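Local coordinates for protein phosphoserine phosphatase (Thermococcus onnurineus, PDB 4AP9) that probably hydrolyses L-phosphoserine to L-serine and phosphate in a magnesium-dependent reaction, the last step of serine biosynthesis, as a member of the haloacid dehalogenase superfamily, at residues Phe23-Glu28 with Glu106-Pro111; Lys10-Asp15 with Glu89-Lys94; Glu118-Arg123 with Leu145-Asp150; Met171-Gly176 with Lys190-Phe195. All blocks are in the same frame, centred on the assembly; numbering follows the deposited sequence.

Contact 1: residues Phe23-Glu28 with Glu106-Pro111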
loop_
_atom_site.group_PDB
_atom_site.type_symbol
_atom_site.label_atom_id
_atom_site.label_comp_id
_atom_site.label_asym_id
_atom_site.label_seq_id
_atom_site.Cartn_x
_atom_site.Cartn_y
_atom_site.Cartn_z
ATOM N N PHE A 23 -27.696 23.820 18.291
ATOM C CA PHE A 23 -28.748 22.823 18.497
ATOM C C PHE A 23 -28.171 21.430 18.746
ATOM O O PHE A 23 -27.292 20.958 18.020
ATOM C CB PHE A 23 -29.752 22.775 17.337
ATOM C CG PHE A 23 -30.832 21.748 17.539
ATOM C CD1 PHE A 23 -31.786 21.919 18.528
ATOM C CD2 PHE A 23 -30.860 20.586 16.778
ATOM C CE1 PHE A 23 -32.772 20.965 18.740
ATOM C CE2 PHE A 23 -31.841 19.623 16.991
ATOM C CZ PHE A 23 -32.801 19.821 17.965
ATOM N N GLU A 24 -28.670 20.782 19.792
ATOM C CA GLU A 24 -28.223 19.451 20.160
ATOM C C GLU A 24 -29.416 18.513 20.275
ATOM O O GLU A 24 -30.092 18.486 21.301
ATOM C CB GLU A 24 -27.461 19.508 21.480
ATOM C CG GLU A 24 -26.151 20.247 21.342
ATOM C CD GLU A 24 -25.357 20.251 22.622
ATOM O OE1 GLU A 24 -24.699 19.230 22.912
ATOM O OE2 GLU A 24 -25.407 21.276 23.333
ATOM N N PHE A 25 -29.664 17.751 19.213
ATOM C CA PHE A 25 -30.839 16.869 19.142
ATOM C C PHE A 25 -31.107 16.029 20.393
ATOM O O PHE A 25 -32.251 15.903 20.835
ATOM C CB PHE A 25 -30.730 15.941 17.925
ATOM C CG PHE A 25 -31.842 14.937 17.829
ATOM C CD1 PHE A 25 -33.054 15.285 17.260
ATOM C CD2 PHE A 25 -31.669 13.638 18.288
ATOM C CE1 PHE A 25 -34.090 14.368 17.167
ATOM C CE2 PHE A 25 -32.709 12.707 18.193
ATOM C CZ PHE A 25 -33.917 13.078 17.629
ATOM N N TRP A 26 -30.076 15.399 20.951
ATOM C CA TRP A 26 -30.314 14.535 22.104
ATOM C C TRP A 26 -30.697 15.294 23.392
ATOM O O TRP A 26 -31.506 14.798 24.196
ATOM C CB TRP A 26 -29.159 13.533 22.320
ATOM C CG TRP A 26 -29.081 12.497 21.209
ATOM C CD1 TRP A 26 -28.083 12.361 20.277
ATOM C CD2 TRP A 26 -30.064 11.494 20.889
ATOM N NE1 TRP A 26 -28.368 11.314 19.425
ATOM C CE2 TRP A 26 -29.581 10.780 19.767
ATOM C CE3 TRP A 26 -31.290 11.128 21.448
ATOM C CZ2 TRP A 26 -30.285 9.714 19.199
ATOM C CZ3 TRP A 26 -31.994 10.067 20.877
ATOM C CH2 TRP A 26 -31.486 9.377 19.759
ATOM N N ARG A 27 -30.131 16.485 23.577
ATOM C CA ARG A 27 -30.513 17.335 24.705
ATOM C C ARG A 27 -31.956 17.799 24.517
ATOM O O ARG A 27 -32.719 17.884 25.475
ATOM C CB ARG A 27 -29.579 18.537 24.834
ATOM C CG ARG A 27 -28.136 18.114 25.092
ATOM C CD ARG A 27 -27.226 19.281 25.426
ATOM N NE ARG A 27 -25.828 18.845 25.472
ATOM C CZ ARG A 27 -25.249 18.257 26.514
ATOM N NH1 ARG A 27 -25.937 18.022 27.627
ATOM N NH2 ARG A 27 -23.968 17.901 26.445
ATOM N N GLU A 28 -32.337 18.077 23.276
ATOM C CA GLU A 28 -33.729 18.417 22.988
ATOM C C GLU A 28 -34.670 17.230 23.229
ATOM O O GLU A 28 -35.772 17.389 23.774
ATOM C CB GLU A 28 -33.864 18.949 21.561
ATOM C CG GLU A 28 -35.280 19.347 21.158
ATOM C CD GLU A 28 -35.793 20.597 21.862
ATOM O OE1 GLU A 28 -35.057 21.180 22.689
ATOM O OE2 GLU A 28 -36.941 20.995 21.575
ATOM N N GLU A 106 -30.090 13.724 9.226
ATOM C CA GLU A 106 -30.264 14.600 8.070
ATOM C C GLU A 106 -31.619 15.289 8.082
ATOM O O GLU A 106 -31.754 16.413 7.599
ATOM C CB GLU A 106 -30.120 13.816 6.759
ATOM C CG GLU A 106 -28.666 13.472 6.421
ATOM C CD GLU A 106 -28.475 13.080 4.963
ATOM O OE1 GLU A 106 -29.491 13.011 4.227
ATOM O OE2 GLU A 106 -27.302 12.853 4.558
ATOM N N GLU A 107 -32.619 14.598 8.627
ATOM C CA GLU A 107 -33.995 15.067 8.606
ATOM C C GLU A 107 -34.131 16.316 9.475
ATOM O O GLU A 107 -34.856 17.260 9.135
ATOM C CB GLU A 107 -34.946 13.945 9.063
ATOM C CG GLU A 107 -34.946 12.682 8.148
ATOM C CD GLU A 107 -33.909 11.609 8.545
ATOM O OE1 GLU A 107 -32.960 11.914 9.295
ATOM O OE2 GLU A 107 -34.067 10.441 8.126
ATOM N N VAL A 108 -33.403 16.321 10.581
ATOM C CA VAL A 108 -33.381 17.463 11.484
ATOM C C VAL A 108 -32.428 18.576 11.007
ATOM O O VAL A 108 -32.688 19.767 11.212
ATOM C CB VAL A 108 -33.000 17.003 12.890
ATOM C CG1 VAL A 108 -32.777 18.179 13.800
ATOM C CG2 VAL A 108 -34.097 16.114 13.443
ATOM N N LEU A 109 -31.339 18.189 10.355
ATOM C CA LEU A 109 -30.342 19.167 9.913
ATOM C C LEU A 109 -30.614 19.621 8.482
ATOM O O LEU A 109 -29.757 20.197 7.815
ATOM C CB LEU A 109 -28.932 18.592 10.040
ATOM C CG LEU A 109 -28.469 18.379 11.485
ATOM C CD1 LEU A 109 -27.088 17.717 11.522
ATOM C CD2 LEU A 109 -28.463 19.698 12.261
ATOM N N GLU A 110 -31.828 19.368 8.033
ATOM C CA GLU A 110 -32.254 19.731 6.691
ATOM C C GLU A 110 -31.909 21.175 6.263
ATOM O O GLU A 110 -31.561 21.415 5.101
ATOM C CB GLU A 110 -33.748 19.433 6.551
ATOM C CG GLU A 110 -34.282 19.609 5.157
ATOM C CD GLU A 110 -34.707 21.027 4.887
ATOM O OE1 GLU A 110 -34.767 21.823 5.854
ATOM O OE2 GLU A 110 -34.972 21.348 3.706
ATOM N N PRO A 111 -31.991 22.143 7.191
ATOM C CA PRO A 111 -31.640 23.504 6.756
ATOM C C PRO A 111 -30.220 23.639 6.164
ATOM O O PRO A 111 -29.971 24.548 5.374
ATOM C CB PRO A 111 -31.788 24.336 8.046
ATOM C CG PRO A 111 -32.791 23.589 8.865
ATOM C CD PRO A 111 -32.549 22.120 8.558
#
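Val108 sets its two methyl groups against two phenylalanines, Phe23 and Phe25, where the helical insert that begins with helix 25-33 meets the haloacid dehalogenase core in the loop between strands 97-102 and 118-127. CG1 of Val108 lies 3.6 Å from CE2 of Phe23, while its CG2 reaches CD1 of Phe25 at 4.0 Å; both rings meet the valine obliquely, and the side chains cross nearly at right angles. This division of labour follows from the Val108 torsion (chi1 172°), which places CG1 beside the carbonyl carbon and CG2 beside the backbone N. The contact is small, apolar and buried. Around it, Thr74 touches both Phe23 and Val108, and Phe71 of helix 68-73 packs on Val108. Further out, the Phe25 backbone N sits 3.6 Å above one face of the Phe23 ring, and Phe25 turns its CD2 edge to the centre of one face of the Trp26 indole, CD2 standing 3.7 Å above that plane. Glu24, the N-cap residue of helix 25-33, bonds Tyr160 OH, a residue of the pyridinium sulfonate pocket. Arg27 NE completes a salt bridge to Glu24 OE1 at 2.8 Å, nearly straight at 163°, approaching from above the carboxylate plane.

Contact 2: residues Lys10-Asp15 with Glu89-Lys94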
loop_
_atom_site.group_PDB
_atom_site.type_symbol
_atom_site.label_atom_id
_atom_site.label_comp_id
_atom_site.label_asym_id
_atom_site.label_seq_id
_atom_site.Cartn_x
_atom_site.Cartn_y
_atom_site.Cartn_z
ATOM N N LYS A 10 -8.962 21.385 -2.567
ATOM C CA LYS A 10 -8.842 21.044 -1.149
ATOM C C LYS A 10 -10.214 21.061 -0.504
ATOM O O LYS A 10 -11.077 21.853 -0.883
ATOM C CB LYS A 10 -7.884 22.003 -0.424
ATOM C CG LYS A 10 -8.205 23.489 -0.567
ATOM C CD LYS A 10 -6.972 24.343 -0.260
ATOM C CE LYS A 10 -7.221 25.802 -0.556
ATOM N NZ LYS A 10 -7.632 25.990 -1.963
ATOM N N VAL A 11 -10.407 20.183 0.474
ATOM C CA VAL A 11 -11.709 19.974 1.064
ATOM C C VAL A 11 -11.770 20.605 2.441
ATOM O O VAL A 11 -10.874 20.419 3.258
ATOM C CB VAL A 11 -12.036 18.479 1.136
ATOM C CG1 VAL A 11 -13.358 18.252 1.844
ATOM C CG2 VAL A 11 -12.058 17.906 -0.274
ATOM N N ALA A 12 -12.802 21.408 2.653
ATOM C CA ALA A 12 -13.090 21.976 3.963
ATOM C C ALA A 12 -14.251 21.183 4.546
ATOM O O ALA A 12 -15.383 21.288 4.059
ATOM C CB ALA A 12 -13.469 23.436 3.821
ATOM N N VAL A 13 -13.973 20.364 5.559
ATOM C CA VAL A 13 -15.016 19.570 6.223
ATOM C C VAL A 13 -15.430 20.299 7.490
ATOM O O VAL A 13 -14.576 20.652 8.316
ATOM C CB VAL A 13 -14.516 18.160 6.601
ATOM C CG1 VAL A 13 -15.610 17.348 7.306
ATOM C CG2 VAL A 13 -14.037 17.414 5.359
ATOM N N ILE A 14 -16.734 20.542 7.625
ATOM C CA ILE A 14 -17.269 21.122 8.847
ATOM C C ILE A 14 -18.200 20.151 9.563
ATOM O O ILE A 14 -19.218 19.730 9.001
ATOM C CB ILE A 14 -18.057 22.433 8.565
ATOM C CG1 ILE A 14 -17.183 23.444 7.815
ATOM C CG2 ILE A 14 -18.583 23.027 9.877
ATOM C CD1 ILE A 14 -17.964 24.584 7.237
ATOM N N ASP A 15 -17.849 19.794 10.799
ATOM C CA ASP A 15 -18.754 19.052 11.669
ATOM C C ASP A 15 -19.756 20.067 12.205
ATOM O O ASP A 15 -19.375 20.974 12.941
ATOM C CB ASP A 15 -17.976 18.389 12.805
ATOM C CG ASP A 15 -18.815 17.411 13.606
ATOM O OD1 ASP A 15 -19.800 16.883 13.056
ATOM O OD2 ASP A 15 -18.489 17.170 14.792
ATOM N N GLU A 89 -19.554 30.489 2.476
ATOM C CA GLU A 89 -19.297 31.266 1.261
ATOM C C GLU A 89 -17.830 31.721 1.155
ATOM O O GLU A 89 -17.255 31.756 0.057
ATOM C CB GLU A 89 -20.255 32.456 1.164
ATOM C CG GLU A 89 -21.696 32.032 0.950
ATOM C CD GLU A 89 -22.668 33.197 0.900
ATOM O OE1 GLU A 89 -22.267 34.345 1.196
ATOM O OE2 GLU A 89 -23.845 32.951 0.569
ATOM N N THR A 90 -17.232 32.059 2.294
ATOM C CA THR A 90 -15.846 32.497 2.328
ATOM C C THR A 90 -14.889 31.343 2.034
ATOM O O THR A 90 -13.934 31.492 1.266
ATOM C CB THR A 90 -15.498 33.130 3.673
ATOM O OG1 THR A 90 -16.408 34.208 3.934
ATOM C CG2 THR A 90 -14.058 33.679 3.645
ATOM N N LEU A 91 -15.150 30.191 2.645
ATOM C CA LEU A 91 -14.421 28.976 2.299
ATOM C C LEU A 91 -14.374 28.740 0.788
ATOM O O LEU A 91 -13.313 28.440 0.236
ATOM C CB LEU A 91 -15.036 27.772 3.003
ATOM C CG LEU A 91 -14.670 27.678 4.479
ATOM C CD1 LEU A 91 -15.642 26.755 5.221
ATOM C CD2 LEU A 91 -13.240 27.198 4.640
ATOM N N ARG A 92 -15.511 28.865 0.114
ATOM C CA ARG A 92 -15.507 28.733 -1.345
ATOM C C ARG A 92 -14.641 29.785 -2.031
ATOM O O ARG A 92 -13.896 29.462 -2.953
ATOM C CB ARG A 92 -16.911 28.802 -1.917
ATOM C CG ARG A 92 -17.732 27.578 -1.672
ATOM C CD ARG A 92 -18.869 27.533 -2.669
ATOM N NE ARG A 92 -19.845 26.524 -2.299
ATOM C CZ ARG A 92 -20.935 26.781 -1.585
ATOM N NH1 ARG A 92 -21.183 28.015 -1.170
ATOM N NH2 ARG A 92 -21.781 25.806 -1.290
ATOM N N GLU A 93 -14.751 31.039 -1.598
ATOM C CA GLU A 93 -13.912 32.103 -2.148
ATOM C C GLU A 93 -12.438 31.745 -1.999
ATOM O O GLU A 93 -11.620 32.028 -2.882
ATOM C CB GLU A 93 -14.168 33.433 -1.439
ATOM C CG GLU A 93 -15.558 34.008 -1.620
ATOM C CD GLU A 93 -15.726 35.325 -0.884
ATOM O OE1 GLU A 93 -14.745 36.102 -0.823
ATOM O OE2 GLU A 93 -16.836 35.581 -0.367
ATOM N N LYS A 94 -12.106 31.130 -0.869
ATOM C CA LYS A 94 -10.725 30.797 -0.556
ATOM C C LYS A 94 -10.280 29.509 -1.253
ATOM O O LYS A 94 -9.164 29.036 -1.047
ATOM C CB LYS A 94 -10.523 30.691 0.955
ATOM C CG LYS A 94 -10.856 31.961 1.731
ATOM C CD LYS A 94 -10.140 33.170 1.151
ATOM C CE LYS A 94 -10.355 34.411 2.016
ATOM N NZ LYS A 94 -9.545 35.565 1.538
#
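Leu91 spreads its two methyl groups over Ala12 and Ile14, which lie two residues apart on strand 11-15 and point to the same side of the sheet. Its CD2 rests 3.9 Å from CB of Ala12, and its CD1 lies 3.8 Å from CD1 of Ile14, the two side chains crossing at an oblique angle, so a single fork spans two strand positions. Ile14 extends that far because its CG1 branch leaves anti to the carbonyl carbon (chi1 -56°) and carries CD1 out toward the helix. Just ahead of Val11, Lys10 has a different role: the chain turns at its last torsion and brings NZ to 3.5 Å from the Lys94 carbonyl O, a loose polar approach. NZ also makes a weak hydrogen bond to Gly95 O and a cation-pi contact with Phe96, whereas Lys94 sends its own amine away to Leu199 O. In the fold, helix 82-93 packs on one face of the sheet and leads into strand 97-102, the parallel neighbour of strand 11-15, completing a beta-alpha-beta crossover whose first connection also carries the helical insert. Val98 of strand 97-102 and Met156 of strand 153-157 also touch Leu91, and Ile196 closes on it from neighbouring helix 189-197.

Contact 3: residues Glu118-Arg123 with Leu145-Asp150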
loop_
_atom_site.group_PDB
_atom_site.type_symbol
_atom_site.label_atom_id
_atom_site.label_comp_id
_atom_site.label_asym_id
_atom_site.label_seq_id
_atom_site.Cartn_x
_atom_site.Cartn_y
_atom_site.Cartn_z
ATOM N N GLU A 118 -21.148 19.313 -0.492
ATOM C CA GLU A 118 -21.635 17.982 -0.148
ATOM C C GLU A 118 -22.174 17.977 1.286
ATOM O O GLU A 118 -21.751 18.768 2.133
ATOM C CB GLU A 118 -20.541 16.915 -0.292
ATOM C CG GLU A 118 -20.014 16.748 -1.711
ATOM C CD GLU A 118 -19.196 15.478 -1.888
ATOM O OE1 GLU A 118 -19.638 14.407 -1.436
ATOM O OE2 GLU A 118 -18.108 15.544 -2.498
ATOM N N PHE A 119 -23.106 17.083 1.554
ATOM C CA PHE A 119 -23.733 17.005 2.870
ATOM C C PHE A 119 -23.855 15.539 3.254
ATOM O O PHE A 119 -24.280 14.719 2.442
ATOM C CB PHE A 119 -25.116 17.670 2.794
ATOM C CG PHE A 119 -25.951 17.552 4.055
ATOM C CD1 PHE A 119 -25.694 18.355 5.155
ATOM C CD2 PHE A 119 -27.020 16.670 4.116
ATOM C CE1 PHE A 119 -26.482 18.256 6.313
ATOM C CE2 PHE A 119 -27.808 16.568 5.264
ATOM C CZ PHE A 119 -27.532 17.363 6.364
HETATM N N MSE A 120 -23.486 15.196 4.486
HETATM C CA MSE A 120 -23.643 13.825 4.968
HETATM C C MSE A 120 -23.975 13.758 6.451
HETATM O O MSE A 120 -23.258 14.315 7.279
HETATM C CB MSE A 120 -22.368 13.011 4.751
HETATM C CG MSE A 120 -22.358 11.677 5.511
HETATM SE SE MSE A 120 -23.550 10.354 4.710
HETATM C CE MSE A 120 -23.102 10.791 2.900
ATOM N N ALA A 121 -25.043 13.039 6.779
ATOM C CA ALA A 121 -25.339 12.712 8.171
ATOM C C ALA A 121 -26.060 11.373 8.227
ATOM O O ALA A 121 -26.304 10.737 7.198
ATOM C CB ALA A 121 -26.198 13.804 8.822
ATOM N N ASN A 122 -26.405 10.942 9.431
ATOM C CA ASN A 122 -27.142 9.696 9.587
ATOM C C ASN A 122 -28.614 9.925 9.251
ATOM O O ASN A 122 -29.003 11.043 8.951
ATOM C CB ASN A 122 -26.917 9.140 10.989
ATOM C CG ASN A 122 -25.516 8.567 11.150
ATOM O OD1 ASN A 122 -24.988 7.962 10.218
ATOM N ND2 ASN A 122 -24.899 8.777 12.308
ATOM N N ARG A 123 -29.421 8.871 9.223
ATOM C CA ARG A 123 -30.830 9.051 8.867
ATOM C C ARG A 123 -31.704 8.310 9.854
ATOM O O ARG A 123 -31.218 7.469 10.618
ATOM C CB ARG A 123 -31.117 8.599 7.419
ATOM C CG ARG A 123 -30.624 9.607 6.367
ATOM C CD ARG A 123 -30.878 9.155 4.902
ATOM N NE ARG A 123 -30.367 10.174 3.988
ATOM C CZ ARG A 123 -29.956 9.967 2.737
ATOM N NH1 ARG A 123 -29.991 8.754 2.199
ATOM N NH2 ARG A 123 -29.502 10.988 2.018
ATOM N N LEU A 145 -14.037 10.636 6.432
ATOM C CA LEU A 145 -13.028 11.464 5.761
ATOM C C LEU A 145 -12.165 10.719 4.735
ATOM O O LEU A 145 -11.571 11.350 3.862
ATOM C CB LEU A 145 -12.134 12.181 6.775
ATOM C CG LEU A 145 -12.434 13.660 7.053
ATOM C CD1 LEU A 145 -13.856 13.860 7.541
ATOM C CD2 LEU A 145 -11.431 14.256 8.043
ATOM N N LYS A 146 -12.088 9.397 4.853
ATOM C CA LYS A 146 -11.375 8.576 3.870
ATOM C C LYS A 146 -11.916 8.786 2.458
ATOM O O LYS A 146 -11.245 8.489 1.474
ATOM C CB LYS A 146 -11.460 7.092 4.235
ATOM C CG LYS A 146 -10.676 6.688 5.469
ATOM C CD LYS A 146 -10.813 5.191 5.705
ATOM C CE LYS A 146 -9.938 4.713 6.849
ATOM N NZ LYS A 146 -10.128 3.253 7.135
ATOM N N ARG A 147 -13.145 9.290 2.374
ATOM C CA ARG A 147 -13.769 9.634 1.101
ATOM C C ARG A 147 -12.947 10.668 0.320
ATOM O O ARG A 147 -12.991 10.729 -0.913
ATOM C CB ARG A 147 -15.148 10.202 1.426
ATOM C CG ARG A 147 -16.070 10.366 0.268
ATOM C CD ARG A 147 -17.490 10.527 0.792
ATOM N NE ARG A 147 -18.090 9.247 1.160
ATOM C CZ ARG A 147 -19.366 8.948 0.923
ATOM N NH1 ARG A 147 -20.147 9.847 0.338
ATOM N NH2 ARG A 147 -19.865 7.766 1.275
ATOM N N PHE A 148 -12.191 11.477 1.057
ATOM C CA PHE A 148 -11.416 12.561 0.483
ATOM C C PHE A 148 -9.915 12.333 0.662
ATOM O O PHE A 148 -9.144 13.276 0.770
ATOM C CB PHE A 148 -11.870 13.878 1.126
ATOM C CG PHE A 148 -13.360 14.038 1.113
ATOM C CD1 PHE A 148 -14.015 14.373 -0.057
ATOM C CD2 PHE A 148 -14.107 13.800 2.251
ATOM C CE1 PHE A 148 -15.394 14.495 -0.089
ATOM C CE2 PHE A 148 -15.485 13.908 2.225
ATOM C CZ PHE A 148 -16.129 14.256 1.065
ATOM N N ARG A 149 -9.510 11.069 0.665
ATOM C CA ARG A 149 -8.128 10.706 0.948
ATOM C C ARG A 149 -7.173 11.111 -0.168
ATOM O O ARG A 149 -5.979 11.223 0.062
ATOM C CB ARG A 149 -8.008 9.204 1.209
ATOM C CG ARG A 149 -8.366 8.340 0.003
ATOM C CD ARG A 149 -8.473 6.860 0.370
ATOM N NE ARG A 149 -7.180 6.243 0.663
ATOM C CZ ARG A 149 -6.458 5.566 -0.226
ATOM N NH1 ARG A 149 -6.893 5.425 -1.475
ATOM N NH2 ARG A 149 -5.297 5.033 0.129
ATOM N N ASP A 150 -7.691 11.343 -1.368
ATOM C CA ASP A 150 -6.820 11.663 -2.494
ATOM C C ASP A 150 -6.374 13.121 -2.546
ATOM O O ASP A 150 -5.540 13.490 -3.366
ATOM C CB ASP A 150 -7.467 11.235 -3.814
ATOM C CG ASP A 150 -7.618 9.738 -3.914
ATOM O OD1 ASP A 150 -6.626 9.037 -3.626
ATOM O OD2 ASP A 150 -8.725 9.257 -4.261
HETATM O O HOH W 1 -19.935 12.872 0.700
#
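Glu118 and Phe148 approach each other from opposite directions: the glutamate chain runs extended beyond CG and lays OE2 at the edge of the ring, 3.8 Å from CE1 and near the ring plane. Carboxylate and ring are turned 65° apart, and an oxygen beside the aromatic C-H edge is probably mildly favourable. Arg147, the residue before, has its CG anti to the backbone N and a kink at chi3, which swings the guanidinium toward strand 118-127 while its CB sits over one face of the Phe148 ring, toward the rim. Met120, a selenomethionine, folds at chi2 (73°) and chi3 (41°) and so brings CE to 4.0 Å from Arg147 NH1, obliquely to the guanidinium. Between the charged ends, 4.9 Å apart from Glu118 OE1 to Arg147 NH1, sits a water that donates to OE1 at 2.6 Å and accepts from NH1 at 3.1 Å. Both charges have stronger partners elsewhere: Glu118 OE2 binds Lys97 NZ, and Glu118 and Arg147 form reciprocal salt bridges with Arg147 and Glu118 of the third subunit. The contact thus joins a strand of the Rossmann-like haloacid dehalogenase sheet to the segment after helix 141-145, at a subunit interface.

Contact 4: residues Met171-Gly176 with Lys190-Phe195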
loop_
_atom_site.group_PDB
_atom_site.type_symbol
_atom_site.label_atom_id
_atom_site.label_comp_id
_atom_site.label_asym_id
_atom_site.label_seq_id
_atom_site.Cartn_x
_atom_site.Cartn_y
_atom_site.Cartn_z
HETATM N N MSE A 171 -5.016 19.899 8.472
HETATM C CA MSE A 171 -5.052 21.028 9.383
HETATM C C MSE A 171 -6.424 20.961 10.029
HETATM O O MSE A 171 -7.424 20.795 9.336
HETATM C CB MSE A 171 -4.888 22.337 8.605
HETATM C CG MSE A 171 -4.928 23.589 9.468
HETATM SE SE MSE A 171 -4.654 25.252 8.467
HETATM C CE MSE A 171 -2.904 24.882 7.717
ATOM N N GLY A 172 -6.474 21.060 11.353
ATOM C CA GLY A 172 -7.725 20.936 12.069
ATOM C C GLY A 172 -7.945 22.119 12.987
ATOM O O GLY A 172 -7.004 22.600 13.607
ATOM N N ILE A 173 -9.182 22.607 13.042
ATOM C CA ILE A 173 -9.529 23.725 13.900
ATOM C C ILE A 173 -10.700 23.335 14.780
ATOM O O ILE A 173 -11.762 22.945 14.287
ATOM C CB ILE A 173 -9.967 24.967 13.098
ATOM C CG1 ILE A 173 -8.901 25.350 12.078
ATOM C CG2 ILE A 173 -10.238 26.149 14.035
ATOM C CD1 ILE A 173 -9.314 26.507 11.156
ATOM N N ALA A 174 -10.506 23.462 16.088
ATOM C CA ALA A 174 -11.586 23.252 17.048
ATOM C C ALA A 174 -12.248 24.576 17.409
ATOM O O ALA A 174 -11.601 25.618 17.402
ATOM C CB ALA A 174 -11.053 22.558 18.302
ATOM N N VAL A 175 -13.545 24.534 17.714
ATOM C CA VAL A 175 -14.278 25.730 18.099
ATOM C C VAL A 175 -14.867 25.643 19.504
ATOM O O VAL A 175 -15.681 24.768 19.784
ATOM C CB VAL A 175 -15.454 25.977 17.154
ATOM C CG1 VAL A 175 -16.184 27.257 17.546
ATOM C CG2 VAL A 175 -14.971 26.039 15.706
ATOM N N GLY A 176 -14.461 26.555 20.383
ATOM C CA GLY A 176 -15.007 26.583 21.730
ATOM C C GLY A 176 -14.562 25.679 22.868
ATOM O O GLY A 176 -14.842 25.955 24.037
ATOM N N LYS A 190 -17.519 33.222 15.079
ATOM C CA LYS A 190 -17.084 34.521 14.590
ATOM C C LYS A 190 -15.575 34.519 14.360
ATOM O O LYS A 190 -15.089 34.939 13.312
ATOM C CB LYS A 190 -17.473 35.623 15.582
ATOM C CG LYS A 190 -16.930 36.997 15.231
ATOM C CD LYS A 190 -17.567 37.533 13.955
ATOM C CE LYS A 190 -16.832 38.769 13.434
ATOM N NZ LYS A 190 -17.049 40.005 14.251
ATOM N N GLU A 191 -14.838 34.033 15.351
ATOM C CA GLU A 191 -13.392 33.931 15.243
ATOM C C GLU A 191 -13.005 33.021 14.074
ATOM O O GLU A 191 -12.031 33.289 13.362
ATOM C CB GLU A 191 -12.828 33.394 16.560
ATOM C CG GLU A 191 -11.339 33.600 16.757
ATOM C CD GLU A 191 -10.933 33.428 18.212
ATOM O OE1 GLU A 191 -11.425 34.204 19.056
ATOM O OE2 GLU A 191 -10.127 32.521 18.514
ATOM N N LEU A 192 -13.772 31.952 13.867
ATOM C CA LEU A 192 -13.475 31.019 12.780
ATOM C C LEU A 192 -13.659 31.702 11.434
ATOM O O LEU A 192 -12.826 31.557 10.541
ATOM C CB LEU A 192 -14.358 29.770 12.858
ATOM C CG LEU A 192 -14.111 28.701 11.791
ATOM C CD1 LEU A 192 -12.688 28.157 11.878
ATOM C CD2 LEU A 192 -15.126 27.568 11.916
ATOM N N VAL A 193 -14.751 32.443 11.288
ATOM C CA VAL A 193 -14.990 33.202 10.067
ATOM C C VAL A 193 -13.821 34.165 9.808
ATOM O O VAL A 193 -13.315 34.261 8.695
ATOM C CB VAL A 193 -16.313 33.981 10.151
ATOM C CG1 VAL A 193 -16.446 34.926 8.989
ATOM C CG2 VAL A 193 -17.490 33.005 10.179
ATOM N N ASP A 194 -13.393 34.860 10.855
ATOM C CA ASP A 194 -12.289 35.811 10.738
ATOM C C ASP A 194 -11.006 35.129 10.301
ATOM O O ASP A 194 -10.252 35.665 9.491
ATOM C CB ASP A 194 -12.066 36.543 12.057
ATOM C CG ASP A 194 -13.128 37.588 12.322
ATOM O OD1 ASP A 194 -13.833 37.974 11.362
ATOM O OD2 ASP A 194 -13.258 38.018 13.488
ATOM N N PHE A 195 -10.764 33.941 10.840
ATOM C CA PHE A 195 -9.602 33.166 10.449
ATOM C C PHE A 195 -9.649 32.803 8.963
ATOM O O PHE A 195 -8.687 32.994 8.225
ATOM C CB PHE A 195 -9.485 31.903 11.306
ATOM C CG PHE A 195 -8.286 31.064 10.970
ATOM C CD1 PHE A 195 -7.067 31.296 11.584
ATOM C CD2 PHE A 195 -8.373 30.055 10.025
ATOM C CE1 PHE A 195 -5.963 30.531 11.263
ATOM C CE2 PHE A 195 -7.269 29.287 9.702
ATOM C CZ PHE A 195 -6.070 29.523 10.324
#
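Ile173 carries its CG1 branch anti to the carbonyl carbon (chi1 -54°) and continues fully extended to CD1, while Leu192 and Phe195 both leave the helix with CG anti to the backbone N; together these torsions bring the strand and helix side chains into the same layer. CD1 of Ile173 enters the notch between the two helix residues, which are one turn apart: it lies 3.8 Å from CD1 of Leu192 and 3.7 Å from CE2 of Phe195, oblique to the ring. The other branch of the isoleucine also takes part, its CG2 touching CD1 of Leu192 at 3.8 Å, so that this one leucine methyl is met by both branches of Ile173. Leu192 uses its second methyl for Val175, two residues on along the strand, CD2 standing 4.1 Å from CG2 of Val175, and these two side chains cross at about a right angle. The interface is wholly apolar. Strand 171-175 and helix 190-195 run nearly antiparallel, at 152°, with their axes 9.7 Å apart at closest approach, a spacing filled by one layer of interlocked side chains. Neighbouring strands widen the same patch: Val186 of strand 184-186 touches Ile173 and Val175, and Met156 of strand 153-157 touches Ile173 and Leu192. Leu87 of helix 82-93 packs against Leu192, while Met3 of the second subunit and Leu57 of the fourth subunit pack on Phe195, so helix 189-197 lies over strands 153-157, 171-175 and 184-186, beside helix 82-93, with a subunit contact at the Phe195 end.

Contacts 2, 3 and 4 all reach the mixed sheet of the core, whereas contact 1 joins that core to the helical insert. Along the chain, contacts 1 and 2 interlock, their segments alternating; contacts 3 and 4 follow in series. Contacts 2 and 4, with centres 12 Å apart, lie on one face of the sheet, where helices 82-93 and 189-197 pack side by side. Contact 3 lies on the other face, its centre 14 Å from that of contact 2: Val11 and Val13 touch Phe148 and Leu145. Strand 11-15 is therefore covered on both faces. Contacts 1 and 3, with centres 18 Å apart, are tied by the Glu106-Arg123 salt bridge, which fixes the loop that meets the insert to strand 118-127.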